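Local coordinates for protein GH26C (PDB 6Q78) that probably hydrolyses internal beta-1,4-mannosidic linkages in mannans, as a family 26 glycoside hydrolase with a TIM-barrel fold, at residues 114-119 / 155-160; 219-224 / 266-271. All blocks are in the same frame, centred on the assembly; numbering follows the deposited sequence.

Interaction 1 of 2, residues 114-119 / 155-160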
loop_
_atom_site.group_PDB
_atom_site.type_symbol
_atom_site.label_atom_id
_atom_site.label_comp_id
_atom_site.label_asym_id
_atom_site.label_seq_id
_atom_site.Cartn_x
_atom_site.Cartn_y
_atom_site.Cartn_z
ATOM N N GLY A 114 -2.663 -3.886 5.516
ATOM C CA GLY A 114 -1.323 -3.521 5.053
ATOM C C GLY A 114 -0.285 -4.280 5.858
ATOM O O GLY A 114 -0.384 -4.391 7.081
ATOM N N SER A 115 0.705 -4.821 5.147
ATOM C CA SER A 115 1.867 -5.478 5.771
ATOM C C SER A 115 3.146 -4.968 5.117
ATOM O O SER A 115 3.114 -4.161 4.180
ATOM C CB SER A 115 1.790 -6.995 5.528
ATOM O OG SER A 115 0.620 -7.488 6.230
ATOM N N ASP A 116 4.293 -5.427 5.628
ATOM C CA ASP A 116 5.591 -4.877 5.204
ATOM C C ASP A 116 6.545 -6.038 4.997
ATOM O O ASP A 116 6.622 -6.947 5.830
ATOM C CB ASP A 116 6.118 -3.939 6.301
ATOM C CG ASP A 116 7.235 -2.986 5.824
ATOM O OD1 ASP A 116 8.067 -3.343 4.945
ATOM O OD2 ASP A 116 7.322 -1.866 6.424
ATOM N N PHE A 117 7.292 -6.015 3.892
ATOM C CA PHE A 117 8.367 -6.993 3.677
ATOM C C PHE A 117 9.623 -6.744 4.514
ATOM O O PHE A 117 10.510 -7.615 4.528
ATOM C CB PHE A 117 8.741 -7.072 2.193
ATOM C CG PHE A 117 7.808 -7.937 1.384
ATOM C CD1 PHE A 117 7.748 -9.307 1.625
ATOM C CD2 PHE A 117 7.032 -7.400 0.372
ATOM C CE1 PHE A 117 6.887 -10.131 0.886
ATOM C CE2 PHE A 117 6.140 -8.219 -0.396
ATOM C CZ PHE A 117 6.100 -9.605 -0.105
ATOM N N MET A 118 9.711 -5.610 5.224
ATOM C CA MET A 118 10.885 -5.249 6.038
ATOM C C MET A 118 11.531 -6.416 6.803
ATOM O O MET A 118 12.729 -6.711 6.630
ATOM C CB MET A 118 10.428 -4.165 7.011
ATOM C CG MET A 118 11.515 -3.725 7.992
ATOM S SD MET A 118 10.913 -2.386 9.081
ATOM C CE MET A 118 9.481 -3.063 9.927
ATOM N N PHE A 119 10.787 -7.054 7.706
ATOM C CA PHE A 119 11.402 -8.098 8.520
ATOM C C PHE A 119 11.602 -9.388 7.714
ATOM O O PHE A 119 12.466 -10.210 8.065
ATOM C CB PHE A 119 10.519 -8.341 9.759
ATOM C CG PHE A 119 10.544 -7.201 10.802
ATOM C CD1 PHE A 119 11.690 -6.433 11.017
ATOM C CD2 PHE A 119 9.372 -6.847 11.450
ATOM C CE1 PHE A 119 11.697 -5.385 11.946
ATOM C CE2 PHE A 119 9.387 -5.812 12.409
ATOM C CZ PHE A 119 10.535 -5.076 12.618
ATOM N N VAL A 155 -2.093 -5.575 0.981
ATOM C CA VAL A 155 -1.099 -4.714 0.345
ATOM C C VAL A 155 0.199 -4.827 1.142
ATOM O O VAL A 155 0.168 -4.774 2.377
ATOM C CB VAL A 155 -1.588 -3.254 0.287
ATOM C CG1 VAL A 155 -0.584 -2.412 -0.525
ATOM C CG2 VAL A 155 -2.972 -3.169 -0.303
ATOM N N PHE A 156 1.336 -4.984 0.448
ATOM C CA PHE A 156 2.659 -4.946 1.079
ATOM C C PHE A 156 3.483 -3.777 0.578
ATOM O O PHE A 156 3.642 -3.610 -0.643
ATOM C CB PHE A 156 3.484 -6.190 0.737
ATOM C CG PHE A 156 3.223 -7.386 1.614
ATOM C CD1 PHE A 156 2.026 -8.115 1.490
ATOM C CD2 PHE A 156 4.153 -7.770 2.566
ATOM C CE1 PHE A 156 1.782 -9.246 2.291
ATOM C CE2 PHE A 156 3.927 -8.927 3.348
ATOM C CZ PHE A 156 2.743 -9.659 3.197
ATOM N N CYS A 157 4.033 -3.005 1.513
ATOM C CA CYS A 157 5.116 -2.073 1.225
ATOM C C CYS A 157 6.418 -2.759 1.634
ATOM O O CYS A 157 6.424 -3.931 2.039
ATOM C CB CYS A 157 4.892 -0.722 1.921
ATOM S SG CYS A 157 4.892 -0.835 3.746
ATOM N N TRP A 158 7.549 -2.056 1.488
ATOM C CA TRP A 158 8.852 -2.662 1.762
ATOM C C TRP A 158 9.794 -1.594 2.300
ATOM O O TRP A 158 10.422 -0.854 1.522
ATOM C CB TRP A 158 9.392 -3.273 0.483
ATOM C CG TRP A 158 10.653 -4.061 0.688
ATOM C CD1 TRP A 158 11.168 -4.522 1.883
ATOM C CD2 TRP A 158 11.521 -4.557 -0.333
ATOM N NE1 TRP A 158 12.335 -5.250 1.660
ATOM C CE2 TRP A 158 12.559 -5.290 0.302
ATOM C CE3 TRP A 158 11.540 -4.430 -1.717
ATOM C CZ2 TRP A 158 13.567 -5.914 -0.417
ATOM C CZ3 TRP A 158 12.577 -5.032 -2.431
ATOM C CH2 TRP A 158 13.561 -5.759 -1.782
ATOM N N HIS A 159 9.928 -1.540 3.636
ATOM C CA HIS A 159 10.943 -0.680 4.237
ATOM C C HIS A 159 12.251 -1.463 4.205
ATOM O O HIS A 159 12.645 -2.159 5.158
ATOM C CB HIS A 159 10.536 -0.226 5.631
ATOM C CG HIS A 159 9.478 0.833 5.626
ATOM N ND1 HIS A 159 8.132 0.534 5.539
ATOM C CD2 HIS A 159 9.562 2.187 5.723
ATOM C CE1 HIS A 159 7.435 1.662 5.555
ATOM N NE2 HIS A 159 8.277 2.680 5.645
ATOM N N PHE A 160 12.906 -1.370 3.040
ATOM C CA PHE A 160 14.083 -2.168 2.679
ATOM C C PHE A 160 15.339 -1.491 3.217
ATOM O O PHE A 160 15.688 -0.389 2.802
ATOM C CB PHE A 160 14.061 -2.270 1.150
ATOM C CG PHE A 160 15.228 -3.028 0.510
ATOM C CD1 PHE A 160 15.945 -3.983 1.201
ATOM C CD2 PHE A 160 15.539 -2.794 -0.823
ATOM C CE1 PHE A 160 16.991 -4.675 0.566
ATOM C CE2 PHE A 160 16.595 -3.441 -1.435
ATOM C CZ PHE A 160 17.326 -4.375 -0.742
#

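Interaction 2 of 2, residues 219-224 / 266-271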
loop_
_atom_site.group_PDB
_atom_site.type_symbol
_atom_site.label_atom_id
_atom_site.label_comp_id
_atom_site.label_asym_id
_atom_site.label_seq_id
_atom_site.Cartn_x
_atom_site.Cartn_y
_atom_site.Cartn_z
ATOM N N PRO A 219 -3.602 -13.278 -3.552
ATOM C CA PRO A 219 -3.068 -12.143 -4.326
ATOM C C PRO A 219 -2.592 -11.057 -3.390
ATOM O O PRO A 219 -3.257 -10.745 -2.404
ATOM C CB PRO A 219 -4.272 -11.665 -5.157
ATOM C CG PRO A 219 -5.200 -12.899 -5.183
ATOM C CD PRO A 219 -5.035 -13.504 -3.819
ATOM N N ILE A 220 -1.417 -10.493 -3.690
ATOM C CA ILE A 220 -0.990 -9.337 -2.923
ATOM C C ILE A 220 -0.680 -8.176 -3.850
ATOM O O ILE A 220 -0.219 -8.358 -4.986
ATOM C CB ILE A 220 0.199 -9.640 -1.997
ATOM C CG1 ILE A 220 1.444 -9.977 -2.786
ATOM C CG2 ILE A 220 -0.144 -10.740 -0.938
ATOM C CD1 ILE A 220 2.702 -9.870 -1.941
ATOM N N ILE A 221 -0.910 -6.973 -3.339
ATOM C CA ILE A 221 -0.474 -5.749 -4.012
ATOM C C ILE A 221 0.883 -5.376 -3.442
ATOM O O ILE A 221 1.027 -5.209 -2.233
ATOM C CB ILE A 221 -1.489 -4.625 -3.783
ATOM C CG1 ILE A 221 -2.871 -5.015 -4.355
ATOM C CG2 ILE A 221 -0.940 -3.307 -4.350
ATOM C CD1 ILE A 221 -3.962 -4.102 -3.940
ATOM N N PHE A 222 1.889 -5.308 -4.298
ATOM C CA PHE A 222 3.253 -4.999 -3.890
ATOM C C PHE A 222 3.557 -3.551 -4.296
ATOM O O PHE A 222 3.415 -3.172 -5.484
ATOM C CB PHE A 222 4.197 -5.988 -4.585
ATOM C CG PHE A 222 5.673 -5.778 -4.288
ATOM C CD1 PHE A 222 6.609 -5.853 -5.323
ATOM C CD2 PHE A 222 6.134 -5.618 -2.995
ATOM C CE1 PHE A 222 7.976 -5.751 -5.061
ATOM C CE2 PHE A 222 7.513 -5.466 -2.742
ATOM C CZ PHE A 222 8.400 -5.569 -3.783
ATOM N N ARG A 223 3.916 -2.728 -3.292
ATOM C CA ARG A 223 4.103 -1.275 -3.440
ATOM C C ARG A 223 5.517 -0.900 -3.025
ATOM O O ARG A 223 5.712 -0.388 -1.919
ATOM C CB ARG A 223 3.067 -0.537 -2.577
ATOM C CG ARG A 223 3.038 0.974 -2.764
ATOM C CD ARG A 223 1.846 1.565 -2.017
ATOM N NE ARG A 223 1.993 1.456 -0.564
ATOM C CZ ARG A 223 2.482 2.419 0.222
ATOM N NH1 ARG A 223 2.907 3.582 -0.270
ATOM N NH2 ARG A 223 2.525 2.234 1.530
ATOM N N PRO A 224 6.527 -1.150 -3.865
ATOM C CA PRO A 224 7.924 -0.950 -3.453
ATOM C C PRO A 224 8.403 0.469 -3.738
ATOM O O PRO A 224 7.840 1.194 -4.577
ATOM C CB PRO A 224 8.689 -1.911 -4.372
ATOM C CG PRO A 224 7.855 -1.877 -5.657
ATOM C CD PRO A 224 6.397 -1.823 -5.173
ATOM N N LEU A 266 -0.022 -7.893 -7.867
ATOM C CA LEU A 266 -0.278 -6.647 -8.586
ATOM C C LEU A 266 0.768 -5.649 -8.098
ATOM O O LEU A 266 1.296 -5.773 -6.985
ATOM C CB LEU A 266 -1.662 -6.110 -8.222
ATOM C CG LEU A 266 -2.882 -6.988 -8.547
ATOM C CD1 LEU A 266 -4.181 -6.243 -8.199
ATOM C CD2 LEU A 266 -2.906 -7.314 -10.056
ATOM N N PHE A 267 1.102 -4.673 -8.945
ATOM C CA PHE A 267 2.181 -3.726 -8.663
ATOM C C PHE A 267 1.644 -2.310 -8.511
ATOM O O PHE A 267 0.929 -1.815 -9.397
ATOM C CB PHE A 267 3.224 -3.767 -9.796
ATOM C CG PHE A 267 3.884 -5.100 -9.928
ATOM C CD1 PHE A 267 5.007 -5.412 -9.168
ATOM C CD2 PHE A 267 3.356 -6.066 -10.764
ATOM C CE1 PHE A 267 5.611 -6.681 -9.246
ATOM C CE2 PHE A 267 3.950 -7.320 -10.862
ATOM C CZ PHE A 267 5.081 -7.608 -10.099
ATOM N N ALA A 268 2.014 -1.653 -7.406
ATOM C CA ALA A 268 1.515 -0.324 -7.057
ATOM C C ALA A 268 2.661 0.679 -6.988
ATOM O O ALA A 268 3.648 0.454 -6.294
ATOM C CB ALA A 268 0.810 -0.385 -5.685
ATOM N N PHE A 269 2.484 1.807 -7.675
ATOM C CA PHE A 269 3.426 2.916 -7.752
ATOM C C PHE A 269 2.873 4.040 -6.888
ATOM O O PHE A 269 1.726 4.461 -7.090
ATOM C CB PHE A 269 3.439 3.381 -9.224
ATOM C CG PHE A 269 4.211 4.659 -9.504
ATOM C CD1 PHE A 269 5.604 4.629 -9.640
ATOM C CD2 PHE A 269 3.538 5.856 -9.740
ATOM C CE1 PHE A 269 6.320 5.798 -9.959
ATOM C CE2 PHE A 269 4.254 7.027 -10.056
ATOM C CZ PHE A 269 5.640 6.997 -10.152
ATOM N N SER A 270 3.671 4.580 -5.972
ATOM C CA SER A 270 3.132 5.624 -5.090
ATOM C C SER A 270 4.177 6.609 -4.608
ATOM O O SER A 270 4.948 6.319 -3.678
ATOM C CB SER A 270 2.355 5.039 -3.915
ATOM O OG SER A 270 3.251 4.326 -3.096
ATOM N N PRO A 271 4.190 7.815 -5.174
ATOM C CA PRO A 271 4.940 8.926 -4.563
ATOM C C PRO A 271 4.231 9.359 -3.288
ATOM O O PRO A 271 3.142 8.856 -2.952
ATOM C CB PRO A 271 4.833 10.048 -5.604
ATOM C CG PRO A 271 3.487 9.749 -6.316
ATOM C CD PRO A 271 3.427 8.211 -6.373
HETATM O O HOH W 1 5.442 2.386 -4.897
#

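Interaction 1 of 2, residues 114-119 / 155-160
Asp-116 grips His-159 with both carboxylate oxygens. Asp-116 OD1 takes the backbone N of His-159 at 2.9 Å through its syn lone pair. Asp-116 OD2 takes ND1 of the His-159 ring at 2.7 Å, also on the syn side but tilted out of the carboxylate plane. The carboxylate and imidazole planes stand 48° apart, so the acid meets the ring edge with a twist. Asp-116 OD1 has a second donor, the backbone N of Met-118 at 2.8 Å, which comes from above the carboxylate plane and closes an Asx turn. CG of Asp-116 lies anti to the backbone N (chi1 -163°), and this carries the carboxylate forward past Cys-157 to the histidine. Bonds at ND1, from Asp-116, and at NE2, from a bound Tris molecule, should limit the turning of the His-159 ring. The Tris probably comes from the crystallisation liquor.

The other side of the sheet is aromatic. The Phe-156 ring is sandwiched: CB of Ser-115 sits over one face, 3.7 Å from the ring centroid, and the Phe-117 ring covers the opposite face. The two phenyl rings stack face to face with centroids 4.4 Å apart and planes at 29°. CB of Phe-117 also rests over the five-membered ring of Trp-158, 3.5 Å from CD1. NE1 of that indole bonds to Thr-121.

Behind these side chains runs a parallel ladder. Ser-115 N bonds to Val-155 O, Cys-157 N to Ser-115 O, and Phe-117 N to Cys-157 O. The strands belong to a beta-alpha-beta unit of the barrel. Its helix 132-150 packs on Ser-115 and Phe-156, helix 193-208 packs on Phe-117 and Trp-158, and strand 220-223 lies next to strand 153-157.

Interaction 2 of 2, residues 219-224 / 266-271
This is a buried pairing of two parallel strands in the barrel wall, 220-223 with 265-269, extended at its C-terminal end by a side-chain bond and a water. Three backbone bonds form the ladder. Leu-266 N gives to Ile-220 O. The bond from Phe-222 N to Leu-266 O is almost straight (177°). Ala-268 N gives to Phe-222 O.

On one face, CG2 of Ile-221 meets the methyl CB of Ala-268 at 3.7 Å, while CG1 of Ile-221 lies against CB of Leu-266. Ile-293 of strand 293-298 and Val-155 of strand 153-157 also pack on Ile-221, consistent with this face lining the barrel interior. On the other face, CD1 of Phe-222 lies 4.1 Å from CE1 of Phe-267. Phe-267 CE1 lies at the edge of the Phe-222 ring, near its plane.

The C-terminal ends of the strands, where TIM barrels place their active sites, bring polar groups together here. Arg-223 runs extended from the backbone (chi1 -173°), then bends at chi3 (68°) to turn its guanidinium to Ser-270. Arg-223 NH1 bonds to Ser-270 OG at 2.9 Å, with the hydroxyl in the guanidinium plane. The guanidinium of Arg-223 also forms salt bridges, NH2 with Glu-335, its strongest polar partner, and NH1 with Asp-297. Together they should hold the flat group in a fixed orientation. A water ties the strand ends together, donating to Pro-224 O at 2.7 Å and to Ala-268 O at 3.0 Å and accepting a weak bond from Ser-270 N.

In the fold
Interactions 1 and 2 are successive parts of one barrel wall, with centres about 10 Å apart. Strands 153-157 and 220-223 are neighbours and join them directly. Phe-156 N lies 2.7 Å from Ile-221 O, and Phe-156 O lies 2.8 Å from Arg-223 N; both are probable hydrogen bonds. Toward the outer helices, CE2 of Phe-117 packs on CD2 of Phe-222 at 3.7 Å. The polar ends of both contacts approach a bound Tris molecule: the side chain of His-159 comes within about 3 Å and that of Arg-223 within about 5 Å. The Tris probably comes from the crystallisation liquor, but its place at the C-terminal mouth of the barrel is consistent with a substrate pocket there.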